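Local structure of acyl-CoA dehydrogenase (3OWA) at residues E408-N411 against E412-R415; Q460-L463 against V464-K468; I492-N495 against I496-V500; N502-A505 against M506-V510; E542-A545 against H546-T550. The protein probably oxidises acyl-CoA thioesters to their 2,3-enoyl forms, using bound FAD as the electron acceptor. All coordinates share one frame; numbering follows the deposited sequence.

Interaction 1: residues E408-N411 against E412-R415; sequences EGTN and EINR. With FAD (flavin-adenine dinucleotide), chain E.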
# COMPACT_ATOMS: atom_id res chain seq x y z
N GLU A 408 -9.71 1.74 -15.48
CA GLU A 408 -10.62 0.65 -15.92
C GLU A 408 -11.71 0.41 -14.89
O GLU A 408 -12.14 -0.74 -14.64
CB GLU A 408 -9.89 -0.66 -16.29
CG GLU A 408 -8.86 -0.47 -17.46
CD GLU A 408 -9.48 -0.05 -18.85
OE1 GLU A 408 -8.71 0.52 -19.68
OE2 GLU A 408 -10.69 -0.31 -19.14
N GLY A 409 -12.18 1.51 -14.30
CA GLY A 409 -13.16 1.39 -13.20
C GLY A 409 -12.34 1.29 -11.91
O GLY A 409 -11.43 0.46 -11.81
N THR A 410 -12.61 2.16 -10.93
CA THR A 410 -11.87 2.09 -9.67
C THR A 410 -12.17 0.71 -9.09
O THR A 410 -13.22 0.14 -9.39
CB THR A 410 -12.33 3.13 -8.70
OG1 THR A 410 -13.72 2.91 -8.43
CG2 THR A 410 -12.18 4.55 -9.32
N ASN A 411 -11.29 0.17 -8.25
CA ASN A 411 -11.61 -1.10 -7.65
C ASN A 411 -12.91 -1.08 -6.83
O ASN A 411 -13.58 -2.12 -6.69
CB ASN A 411 -10.44 -1.61 -6.82
CG ASN A 411 -9.30 -2.07 -7.69
OD1 ASN A 411 -9.42 -2.06 -8.92
ND2 ASN A 411 -8.20 -2.48 -7.09
N GLU A 412 -13.30 0.09 -6.33
CA GLU A 412 -14.60 0.16 -5.61
C GLU A 412 -15.75 -0.15 -6.59
O GLU A 412 -16.67 -0.91 -6.27
CB GLU A 412 -14.84 1.56 -5.01
CG GLU A 412 -13.88 1.91 -3.84
CD GLU A 412 -12.42 2.07 -4.29
OE1 GLU A 412 -11.52 1.49 -3.62
OE2 GLU A 412 -12.18 2.76 -5.31
N ILE A 413 -15.72 0.50 -7.75
CA ILE A 413 -16.81 0.35 -8.69
C ILE A 413 -16.83 -1.10 -9.21
O ILE A 413 -17.90 -1.73 -9.28
CB ILE A 413 -16.70 1.38 -9.86
CG1 ILE A 413 -17.07 2.79 -9.38
CG2 ILE A 413 -17.53 0.93 -11.07
CD1 ILE A 413 -18.54 2.99 -9.01
N ASN A 414 -15.65 -1.61 -9.56
CA ASN A 414 -15.50 -3.01 -9.97
C ASN A 414 -16.01 -4.01 -8.94
O ASN A 414 -16.57 -5.03 -9.33
CB ASN A 414 -14.05 -3.32 -10.26
CG ASN A 414 -13.65 -2.99 -11.68
OD1 ASN A 414 -13.07 -1.96 -11.95
ND2 ASN A 414 -13.97 -3.89 -12.60
N ARG A 415 -15.84 -3.72 -7.65
CA ARG A 415 -16.38 -4.55 -6.59
C ARG A 415 -17.89 -4.43 -6.48
O ARG A 415 -18.58 -5.44 -6.34
CB ARG A 415 -15.76 -4.22 -5.22
CG ARG A 415 -14.35 -4.83 -5.03
CD ARG A 415 -13.68 -4.24 -3.77
NE ARG A 415 -12.60 -5.11 -3.31
CZ ARG A 415 -11.31 -4.77 -3.25
NH1 ARG A 415 -10.41 -5.65 -2.80
NH2 ARG A 415 -10.93 -3.54 -3.59
PA FAD E . -14.13 9.58 -9.35
O1A FAD E . -14.36 11.04 -9.02
O2A FAD E . -15.09 8.96 -10.30
O5B FAD E . -14.05 8.72 -8.03
C5B FAD E . -13.51 9.19 -6.82
C4B FAD E . -13.72 8.17 -5.71
O4B FAD E . -15.11 7.95 -5.46
C3B FAD E . -13.10 6.82 -6.08
O3B FAD E . -12.59 6.14 -4.94
C2B FAD E . -14.32 6.06 -6.55
O2B FAD E . -14.17 4.68 -6.42
C1B FAD E . -15.38 6.58 -5.62
N9A FAD E . -16.72 6.39 -6.19
C8A FAD E . -17.20 6.90 -7.37
N7A FAD E . -18.47 6.50 -7.54
C5A FAD E . -18.83 5.76 -6.48
C6A FAD E . -20.03 5.10 -6.12
N6A FAD E . -21.14 5.22 -6.85
N1A FAD E . -20.06 4.40 -4.94
C2A FAD E . -18.94 4.35 -4.11
N3A FAD E . -17.77 5.02 -4.44
C4A FAD E . -17.71 5.70 -5.61
N1 FAD E . -9.96 7.75 -19.31
C2 FAD E . -10.16 7.52 -20.65
O2 FAD E . -11.29 7.44 -21.09
N3 FAD E . -9.12 7.37 -21.54
C4 FAD E . -7.83 7.46 -21.12
O4 FAD E . -6.93 7.29 -21.96
C4X FAD E . -7.60 7.68 -19.76
N5 FAD E . -6.30 7.81 -19.32
C5X FAD E . -6.05 8.10 -17.98
C6 FAD E . -4.72 8.23 -17.57
C7 FAD E . -4.45 8.54 -16.24
C7M FAD E . -3.01 8.70 -15.79
C8 FAD E . -5.53 8.72 -15.35
C8M FAD E . -5.36 9.04 -13.91
C9 FAD E . -6.85 8.54 -15.77
C9A FAD E . -7.13 8.24 -17.08
N10 FAD E . -8.43 8.05 -17.49
C10 FAD E . -8.67 7.83 -18.85
C1' FAD E . -9.61 8.28 -16.55
C2' FAD E . -9.69 7.29 -15.39
O2' FAD E . -9.74 5.92 -15.73
C3' FAD E . -10.63 7.87 -14.14
O3' FAD E . -9.68 8.39 -13.29
C4' FAD E . -11.39 6.98 -13.53
O4' FAD E . -12.22 6.41 -14.54
C5' FAD E . -12.14 7.34 -12.25
O5' FAD E . -12.58 8.66 -12.37
P FAD E . -12.18 9.83 -11.38
O1P FAD E . -10.67 9.87 -11.38
O2P FAD E . -12.84 11.11 -11.82
O3P FAD E . -12.62 9.38 -9.92

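Interaction 2: residues Q460-L463 against V464-K468; sequences QKYL and VNNAK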
# COMPACT_ATOMS: atom_id res chain seq x y z
N GLN A 460 -7.74 -28.41 -0.03
CA GLN A 460 -7.96 -27.16 -0.78
C GLN A 460 -9.23 -27.25 -1.62
O GLN A 460 -9.97 -26.28 -1.70
CB GLN A 460 -6.72 -26.78 -1.59
CG GLN A 460 -5.51 -26.39 -0.71
CD GLN A 460 -4.88 -27.58 0.04
OE1 GLN A 460 -4.75 -28.66 -0.52
NE2 GLN A 460 -4.50 -27.37 1.29
N LYS A 461 -9.49 -28.43 -2.20
CA LYS A 461 -10.74 -28.68 -2.91
C LYS A 461 -11.94 -28.56 -1.97
O LYS A 461 -13.00 -28.08 -2.35
CB LYS A 461 -10.73 -30.06 -3.56
CG LYS A 461 -9.82 -30.20 -4.77
CD LYS A 461 -10.05 -31.55 -5.44
CE LYS A 461 -8.74 -32.14 -5.99
NZ LYS A 461 -8.73 -33.66 -5.99
N TYR A 462 -11.75 -29.00 -0.74
CA TYR A 462 -12.78 -28.90 0.27
C TYR A 462 -13.08 -27.43 0.62
O TYR A 462 -14.24 -27.02 0.69
CB TYR A 462 -12.37 -29.74 1.50
CG TYR A 462 -13.33 -29.64 2.65
CD1 TYR A 462 -14.46 -30.46 2.72
CD2 TYR A 462 -13.12 -28.71 3.67
CE1 TYR A 462 -15.36 -30.34 3.79
CE2 TYR A 462 -14.00 -28.58 4.72
CZ TYR A 462 -15.11 -29.39 4.78
OH TYR A 462 -15.96 -29.24 5.85
N LEU A 463 -12.04 -26.63 0.81
CA LEU A 463 -12.25 -25.21 1.11
C LEU A 463 -12.91 -24.45 -0.04
O LEU A 463 -13.78 -23.59 0.17
CB LEU A 463 -10.94 -24.54 1.53
CG LEU A 463 -10.24 -25.18 2.72
CD1 LEU A 463 -8.88 -24.56 2.89
CD2 LEU A 463 -11.07 -25.02 3.99
N VAL A 464 -12.51 -24.79 -1.27
CA VAL A 464 -13.07 -24.16 -2.45
C VAL A 464 -14.59 -24.40 -2.51
O VAL A 464 -15.39 -23.45 -2.70
CB VAL A 464 -12.34 -24.66 -3.74
CG1 VAL A 464 -13.21 -24.49 -4.97
CG2 VAL A 464 -11.00 -23.93 -3.90
N ASN A 465 -14.99 -25.67 -2.34
CA ASN A 465 -16.41 -26.04 -2.27
C ASN A 465 -17.17 -25.30 -1.16
O ASN A 465 -18.26 -24.75 -1.40
CB ASN A 465 -16.58 -27.56 -2.10
CG ASN A 465 -16.93 -28.25 -3.40
OD1 ASN A 465 -18.03 -28.04 -3.95
ND2 ASN A 465 -16.02 -29.09 -3.91
N ASN A 466 -16.60 -25.25 0.03
CA ASN A 466 -17.26 -24.57 1.13
C ASN A 466 -17.32 -23.05 0.96
O ASN A 466 -18.28 -22.41 1.41
CB ASN A 466 -16.63 -24.95 2.47
CG ASN A 466 -17.06 -26.37 2.95
OD1 ASN A 466 -16.83 -26.74 4.10
ND2 ASN A 466 -17.70 -27.13 2.07
N ALA A 467 -16.30 -22.50 0.29
CA ALA A 467 -16.27 -21.06 -0.02
C ALA A 467 -17.44 -20.68 -0.91
O ALA A 467 -18.05 -19.62 -0.72
CB ALA A 467 -14.93 -20.66 -0.68
N LYS A 468 -17.75 -21.55 -1.88
CA LYS A 468 -18.89 -21.33 -2.78
C LYS A 468 -20.21 -21.26 -2.02
O LYS A 468 -21.01 -20.35 -2.24
CB LYS A 468 -18.97 -22.43 -3.84
CG LYS A 468 -17.84 -22.36 -4.88
CD LYS A 468 -18.00 -23.38 -5.98
CE LYS A 468 -16.69 -23.48 -6.75
NZ LYS A 468 -16.84 -24.23 -8.00

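Interaction 3: residues I492-N495 against I496-V500; sequences ILVN and IADIV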
# COMPACT_ATOMS: atom_id res chain seq x y z
N ILE A 492 -21.62 -4.16 2.47
CA ILE A 492 -22.02 -5.55 2.28
C ILE A 492 -21.70 -6.05 0.87
O ILE A 492 -21.18 -7.16 0.72
CB ILE A 492 -23.56 -5.75 2.62
CG1 ILE A 492 -23.77 -5.78 4.12
CG2 ILE A 492 -24.13 -7.00 1.97
CD1 ILE A 492 -25.27 -5.71 4.50
N LEU A 493 -22.03 -5.24 -0.14
CA LEU A 493 -21.76 -5.60 -1.55
C LEU A 493 -20.28 -5.90 -1.76
O LEU A 493 -19.92 -6.84 -2.47
CB LEU A 493 -22.23 -4.50 -2.52
CG LEU A 493 -23.74 -4.22 -2.59
CD1 LEU A 493 -24.02 -2.96 -3.41
CD2 LEU A 493 -24.48 -5.42 -3.18
N VAL A 494 -19.43 -5.09 -1.14
CA VAL A 494 -17.99 -5.24 -1.29
C VAL A 494 -17.49 -6.52 -0.58
O VAL A 494 -16.59 -7.19 -1.08
CB VAL A 494 -17.28 -3.98 -0.78
CG1 VAL A 494 -15.80 -4.25 -0.51
CG2 VAL A 494 -17.43 -2.88 -1.82
N ASN A 495 -18.09 -6.86 0.57
CA ASN A 495 -17.79 -8.16 1.23
C ASN A 495 -18.09 -9.36 0.35
O ASN A 495 -17.30 -10.31 0.27
CB ASN A 495 -18.53 -8.31 2.58
CG ASN A 495 -17.98 -7.39 3.66
OD1 ASN A 495 -16.83 -6.95 3.59
ND2 ASN A 495 -18.80 -7.09 4.65
N ILE A 496 -19.24 -9.30 -0.33
CA ILE A 496 -19.67 -10.37 -1.20
C ILE A 496 -18.71 -10.43 -2.38
O ILE A 496 -18.24 -11.51 -2.74
CB ILE A 496 -21.14 -10.15 -1.66
CG1 ILE A 496 -22.09 -10.33 -0.46
CG2 ILE A 496 -21.50 -11.09 -2.79
CD1 ILE A 496 -23.43 -9.73 -0.68
N ALA A 497 -18.42 -9.28 -2.97
CA ALA A 497 -17.46 -9.18 -4.07
C ALA A 497 -16.09 -9.72 -3.69
O ALA A 497 -15.47 -10.40 -4.49
CB ALA A 497 -17.36 -7.74 -4.58
N ASP A 498 -15.64 -9.43 -2.47
CA ASP A 498 -14.34 -9.93 -1.98
C ASP A 498 -14.38 -11.45 -1.77
O ASP A 498 -13.40 -12.14 -2.07
CB ASP A 498 -13.93 -9.22 -0.68
CG ASP A 498 -13.67 -7.70 -0.89
OD1 ASP A 498 -13.47 -7.26 -2.05
OD2 ASP A 498 -13.65 -6.94 0.11
N ILE A 499 -15.50 -11.96 -1.26
CA ILE A 499 -15.67 -13.39 -1.18
C ILE A 499 -15.56 -14.06 -2.56
O ILE A 499 -14.85 -15.06 -2.73
CB ILE A 499 -17.00 -13.82 -0.46
CG1 ILE A 499 -16.92 -13.45 1.01
CG2 ILE A 499 -17.21 -15.34 -0.63
CD1 ILE A 499 -18.24 -13.58 1.77
N VAL A 500 -16.29 -13.52 -3.53
CA VAL A 500 -16.32 -14.13 -4.85
C VAL A 500 -14.91 -14.04 -5.47
O VAL A 500 -14.44 -15.00 -6.12
CB VAL A 500 -17.35 -13.42 -5.76
CG1 VAL A 500 -17.29 -13.96 -7.21
CG2 VAL A 500 -18.78 -13.54 -5.16

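Interaction 4: residues N502-A505 against M506-V510; sequences NLYA and MESAV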
# COMPACT_ATOMS: atom_id res chain seq x y z
N ASN A 502 -11.92 -13.89 -3.91
CA ASN A 502 -11.05 -14.87 -3.26
C ASN A 502 -11.35 -16.28 -3.71
O ASN A 502 -10.45 -17.05 -3.98
CB ASN A 502 -11.13 -14.77 -1.74
CG ASN A 502 -10.17 -13.73 -1.19
OD1 ASN A 502 -9.33 -13.19 -1.90
ND2 ASN A 502 -10.32 -13.43 0.08
N LEU A 503 -12.64 -16.59 -3.82
CA LEU A 503 -13.06 -17.90 -4.32
C LEU A 503 -12.54 -18.24 -5.74
O LEU A 503 -12.02 -19.34 -5.98
CB LEU A 503 -14.60 -18.02 -4.21
CG LEU A 503 -15.16 -19.13 -5.07
CD1 LEU A 503 -15.03 -20.43 -4.30
CD2 LEU A 503 -16.60 -18.84 -5.48
N TYR A 504 -12.68 -17.30 -6.66
CA TYR A 504 -12.20 -17.44 -8.04
C TYR A 504 -10.68 -17.65 -8.10
O TYR A 504 -10.19 -18.50 -8.86
CB TYR A 504 -12.61 -16.21 -8.89
CG TYR A 504 -12.39 -16.36 -10.38
CD1 TYR A 504 -12.94 -17.44 -11.08
CD2 TYR A 504 -11.62 -15.44 -11.08
CE1 TYR A 504 -12.75 -17.59 -12.45
CE2 TYR A 504 -11.42 -15.57 -12.46
CZ TYR A 504 -11.99 -16.66 -13.13
OH TYR A 504 -11.79 -16.80 -14.49
N ALA A 505 -9.93 -16.88 -7.34
CA ALA A 505 -8.48 -17.07 -7.30
C ALA A 505 -8.10 -18.44 -6.69
O ALA A 505 -7.22 -19.15 -7.21
CB ALA A 505 -7.83 -15.93 -6.52
N MSE A 506 -8.76 -18.81 -5.59
CA MSE A 506 -8.52 -20.12 -4.93
C MSE A 506 -8.79 -21.27 -5.87
O MSE A 506 -7.96 -22.15 -6.02
CB MSE A 506 -9.42 -20.29 -3.71
CG MSE A 506 -9.03 -19.48 -2.51
SE MSE A 506 -10.35 -19.73 -1.13
CE MSE A 506 -10.09 -21.61 -0.77
N GLU A 507 -9.96 -21.27 -6.49
CA GLU A 507 -10.33 -22.35 -7.42
C GLU A 507 -9.39 -22.43 -8.62
O GLU A 507 -9.01 -23.52 -9.06
CB GLU A 507 -11.78 -22.18 -7.88
CG GLU A 507 -12.26 -23.28 -8.83
CD GLU A 507 -13.69 -23.07 -9.37
OE1 GLU A 507 -14.51 -24.01 -9.28
OE2 GLU A 507 -14.00 -21.97 -9.91
N SER A 508 -9.01 -21.27 -9.16
CA SER A 508 -8.07 -21.21 -10.29
C SER A 508 -6.73 -21.82 -9.93
O SER A 508 -6.17 -22.59 -10.72
CB SER A 508 -7.86 -19.77 -10.78
OG SER A 508 -9.06 -19.18 -11.25
N ALA A 509 -6.22 -21.49 -8.74
CA ALA A 509 -4.99 -22.07 -8.24
C ALA A 509 -5.15 -23.59 -8.02
O ALA A 509 -4.27 -24.37 -8.43
CB ALA A 509 -4.53 -21.36 -6.94
N VAL A 510 -6.26 -24.02 -7.42
CA VAL A 510 -6.48 -25.45 -7.15
C VAL A 510 -6.52 -26.26 -8.44
O VAL A 510 -5.82 -27.26 -8.59
CB VAL A 510 -7.75 -25.72 -6.33
CG1 VAL A 510 -8.04 -27.23 -6.26
CG2 VAL A 510 -7.59 -25.18 -4.93

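Interaction 5: residues E542-A545 against H546-T550; sequences EIEA and HAKET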
# COMPACT_ATOMS: atom_id res chain seq x y z
N GLU A 542 -9.71 -14.97 5.02
CA GLU A 542 -10.39 -13.71 4.63
C GLU A 542 -11.88 -13.89 4.29
O GLU A 542 -12.71 -13.05 4.69
CB GLU A 542 -9.69 -13.03 3.45
CG GLU A 542 -8.22 -12.75 3.74
CD GLU A 542 -7.47 -12.09 2.60
OE1 GLU A 542 -8.08 -11.89 1.52
OE2 GLU A 542 -6.26 -11.77 2.79
N ILE A 543 -12.20 -14.94 3.53
CA ILE A 543 -13.60 -15.25 3.20
C ILE A 543 -14.46 -15.37 4.45
O ILE A 543 -15.52 -14.76 4.54
CB ILE A 543 -13.71 -16.54 2.34
CG1 ILE A 543 -13.28 -16.21 0.91
CG2 ILE A 543 -15.17 -17.11 2.38
CD1 ILE A 543 -13.20 -17.43 -0.03
N GLU A 544 -13.96 -16.13 5.42
CA GLU A 544 -14.63 -16.31 6.71
C GLU A 544 -14.88 -15.00 7.41
O GLU A 544 -15.98 -14.77 7.92
CB GLU A 544 -13.82 -17.23 7.63
CG GLU A 544 -14.52 -17.49 8.98
CD GLU A 544 -13.80 -18.52 9.85
OE1 GLU A 544 -12.84 -19.17 9.38
OE2 GLU A 544 -14.20 -18.69 11.03
N ALA A 545 -13.87 -14.13 7.46
CA ALA A 545 -14.05 -12.81 8.09
C ALA A 545 -15.04 -11.91 7.34
O ALA A 545 -15.78 -11.16 7.97
CB ALA A 545 -12.71 -12.09 8.26
N HIS A 546 -15.01 -11.94 6.00
CA HIS A 546 -15.98 -11.17 5.20
C HIS A 546 -17.41 -11.66 5.44
O HIS A 546 -18.33 -10.85 5.49
CB HIS A 546 -15.67 -11.24 3.70
CG HIS A 546 -14.46 -10.45 3.31
ND1 HIS A 546 -14.27 -9.15 3.71
CD2 HIS A 546 -13.38 -10.77 2.55
CE1 HIS A 546 -13.13 -8.70 3.22
NE2 HIS A 546 -12.57 -9.66 2.51
N ALA A 547 -17.57 -12.97 5.56
CA ALA A 547 -18.90 -13.55 5.80
C ALA A 547 -19.43 -13.18 7.17
O ALA A 547 -20.57 -12.77 7.28
CB ALA A 547 -18.87 -15.08 5.62
N LYS A 548 -18.60 -13.30 8.20
CA LYS A 548 -18.97 -12.91 9.56
C LYS A 548 -19.45 -11.47 9.63
O LYS A 548 -20.49 -11.21 10.22
CB LYS A 548 -17.79 -13.06 10.54
CG LYS A 548 -17.53 -14.49 10.98
CD LYS A 548 -16.58 -14.53 12.18
CE LYS A 548 -15.98 -15.94 12.36
NZ LYS A 548 -15.41 -16.16 13.74
N GLU A 549 -18.67 -10.54 9.05
CA GLU A 549 -19.05 -9.12 9.05
C GLU A 549 -20.39 -8.90 8.35
O GLU A 549 -21.22 -8.12 8.82
CB GLU A 549 -17.97 -8.23 8.37
CG GLU A 549 -18.33 -6.73 8.47
CD GLU A 549 -17.28 -5.79 7.85
OE1 GLU A 549 -17.12 -5.77 6.61
OE2 GLU A 549 -16.62 -5.04 8.60
N THR A 550 -20.60 -9.60 7.24
CA THR A 550 -21.87 -9.49 6.53
C THR A 550 -23.05 -10.09 7.32
O THR A 550 -24.12 -9.51 7.33
CB THR A 550 -21.79 -10.10 5.16
OG1 THR A 550 -20.70 -9.50 4.45
CG2 THR A 550 -23.08 -9.83 4.39
O HOH W 1 -10.28 -9.89 1.18

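Interaction 1: residues E408-N411 against E412-R415
Glu412 and Thr410 close on the same hydroxyl of the FAD, O2B of the adenosine ribose, at the point where the loop 408-411 turns into helix 411-427. Glu412 takes part through OE2, which accepts from FAD O2B at 3.0 Å, while Thr410 OG1 donates to that oxygen at 2.7 Å, so the ribose hydroxyl is both donor and acceptor. The glutamate chain bends at its second torsion (chi2 67°), which folds the carboxylate back over the helix start beside Thr410 CB. Gln381 and Lys310 of the second subunit also hold this carboxylate, the lysine by a salt bridge that probably keeps it ionised.

Next comes Ile413, whose N donates to Thr410 OG1 at 3.2 Å: Thr410 is the N-cap, and its oxygen serves helix and cofactor together. Placing OG1 between the backbone N and the carbonyl carbon (chi1 60°) allows both. The Ile413 side chain passes Thr410 OG1, and its CD1 lies 3.8 Å from C5A of the FAD adenine. Asn414 N then closes the first helical turn on Thr410 O at 3.0 Å, almost straight at 177°. Arg415 N donates to Asn411 O at 2.9 Å, a more bent bond, and the arginine, extended from CG to NE, runs past Asn411 O and brings NH2 near Asn411 CB.

Helix 358-383 lies alongside: its Lys365 and Ser369 hold the Asn411 amide, and its Glu370 pairs with Arg415. Arg415 also forms a salt bridge with Asp498 and packs on Val494, both of helix 490-520.

Interaction 2: residues Q460-L463 against V464-K468
One turn near the start of helix 458-482, in the C-terminal all-helical part of the chain, brings Tyr462 and Asn466 together four residues apart. The tyrosine ring swings along the helix because its CG stands opposite the backbone N (chi1 176°), and Asn466 CG settles over one ring face, 4.0 Å from Tyr462 CZ and displaced toward the rim. The ring and amide planes are 56° apart; this is an oblique meeting and not a parallel stack.

This is regular alpha-helix: Asn466 N donates to Tyr462 O at 3.0 Å, and Ala467 N to Leu463 O at 2.7 Å. Two residues earlier Val464 N donates to Gln460 O, and Val464 CG2 rests 3.4 Å from that same oxygen. The beta-branched side chain therefore lies against the backbone of the preceding turn.

The buried side of the turn faces two partner helices. Leu463 packs on Phe540 and Ala467 on Ile543, both of helix 526-554, while Ala467 also meets Leu503 of helix 490-520. Lys468 stretches out fully to form a salt bridge with Glu507, and its NZ also donates to the carbonyl oxygen of Asp20.

Interaction 3: residues I492-N495 against I496-V500
Four successive i to i+4 backbone hydrogen bonds join 492-495 to 496-500 as continuous alpha-helix, from Ile496 N to Ile492 O at 3.1 Å through to Ile499 N to Asn495 O at 2.9 Å.

On the buried flank Ile492 and Ile496 meet through their methyls, CG2 of Ile492 lying 3.9 Å from CD1 of Ile496. Ile496 CG1 sits beside its own backbone N (chi1 -69°) and carries CD1 back toward the preceding turn, where CG1 also approaches Ile492 O at 3.5 Å. The pair faces helix 458-482: Ile492 touches Ala478 and Tyr482, and Ile496 touches Val474 and Ala475.

Round the helix, Val494 and Asp498 lie side by side and point the same way. Val494 CG1, opposite its backbone N (chi1 162°), comes against the carboxylate with Asp498 OD2 at 3.5 Å. Asp498 N donates to Val494 O at 2.8 Å, yet both carboxylate oxygens also lie close to that carbonyl oxygen, OD2 at 3.2 Å, an approach of two acceptors that would be unfavourable by itself. Val494 packs in addition on Leu306 of the second subunit. Asn495 has its amide turned to helix 526-554, where Glu549 and Thr550 accept from its ND2.

A carboxylate set against both the carbonyl oxygen and a methyl of Val494 would be helped by a cation, and Asp498 OD1 has one in a salt bridge to Arg415 NE. That partnership probably keeps the acid ionised and offsets the crowding of oxygen atoms, so a charged link joins the start of this helix to helix 411-427.

Interaction 4: residues N502-A505 against M506-V510
Tyr504 O receives two hydrogen bonds from one residue, Ser508. The hydroxyl donates from OG at 2.7 Å and the backbone N at 3.0 Å, and they arrive from opposite faces of the carbonyl plane. Ser508 OG reaches back because it stands beside its own backbone N (chi1 -62°). The same hydroxyl oxygen lies over the centre of the Tyr504 ring, 4.1 Å above the plane.

This serine-to-carbonyl bond is a familiar bond of serine within alpha-helices, and here it sits midway along helix 490-520. The remaining turns are held by ordinary backbone bonds such as Glu507 N to Leu503 O at 2.9 Å. Met506, modelled as selenomethionine, folds along the preceding turn, its CG 3.2 Å from Asn502 O, before the chain turns about the CG-SE bond.

A second shell fixes these groups. Arg327 of helix 305-336 donates to Ser508 OG and forms a salt bridge with Glu507, whose other carboxylate oxygen pairs with Lys468. With cations at both oxygens, Glu507 is probably ionised although buried. Thr328 is hydrogen-bonded to the hydroxyl of Tyr504, whose ring meets Phe17 with the planes about 40° apart. Ala505 packs on Phe367 of helix 358-383.

Interaction 5: residues E542-A545 against H546-T550
Glu544 and Lys548 supply the charged pair of this turn, and it is a loose one: OE2 of Glu544 is 3.9 Å from Lys548 NZ, a long salt bridge. The two chains run side by side in the same direction, and the nearer approach is to carbon, with Glu544 OE2 3.5 Å from Lys548 CE. Glu544 gets there because its CG is opposite the backbone N (chi1 -178°) and the rest of the chain is extended.

A water bridges the other polar pair. It donates to Glu542 OE1 at 3.0 Å and lies in the plane of the His546 ring, at its edge, 2.7 Å from NE2. The imidazole meets the preceding turn obliquely, its CD2 3.2 Å from Glu542 O. Glu542 OE1 also accepts from Asn502, so the bridged carboxylate is tied to helix 490-520.

Backbone bonds complete the turn, among them His546 N to Glu542 O at 2.9 Å. Further on, His546 O takes both Thr550 N and, at 2.9 Å, Thr550 OG1, from opposite faces of its plane.

Helix 526-554 presents Ile543 to Asn502 and Met506 of helix 490-520 and to Ala467 of helix 458-482. Ala547 packs on Ile470 and Val474 of helix 458-482 and, together with Lys548, on Leu567 of helix 557-571.

How the interactions relate
Interactions 2 to 5 are turns of three packed helices, 458-482, 490-520 and 526-554; interactions 3 and 4 share the second of these. Interaction 1 differs in kind, being a helix start that holds FAD, and it connects to the bundle through Arg415, whose NE is 2.6 Å from Asp498 OD1 of interaction 3. All the touching residues of interaction 4 are buried, with paired charges inside: Glu507 OE1 meets Lys468 NZ of interaction 2 at 2.7 Å. Interaction 5 is the most exposed, with a water bridge and a loose ion pair, yet it is hydrogen-bonded to Asn495 of interaction 3 and Asn502 of interaction 4. Between interactions 2 and 5 the joint is apolar, unlike the others.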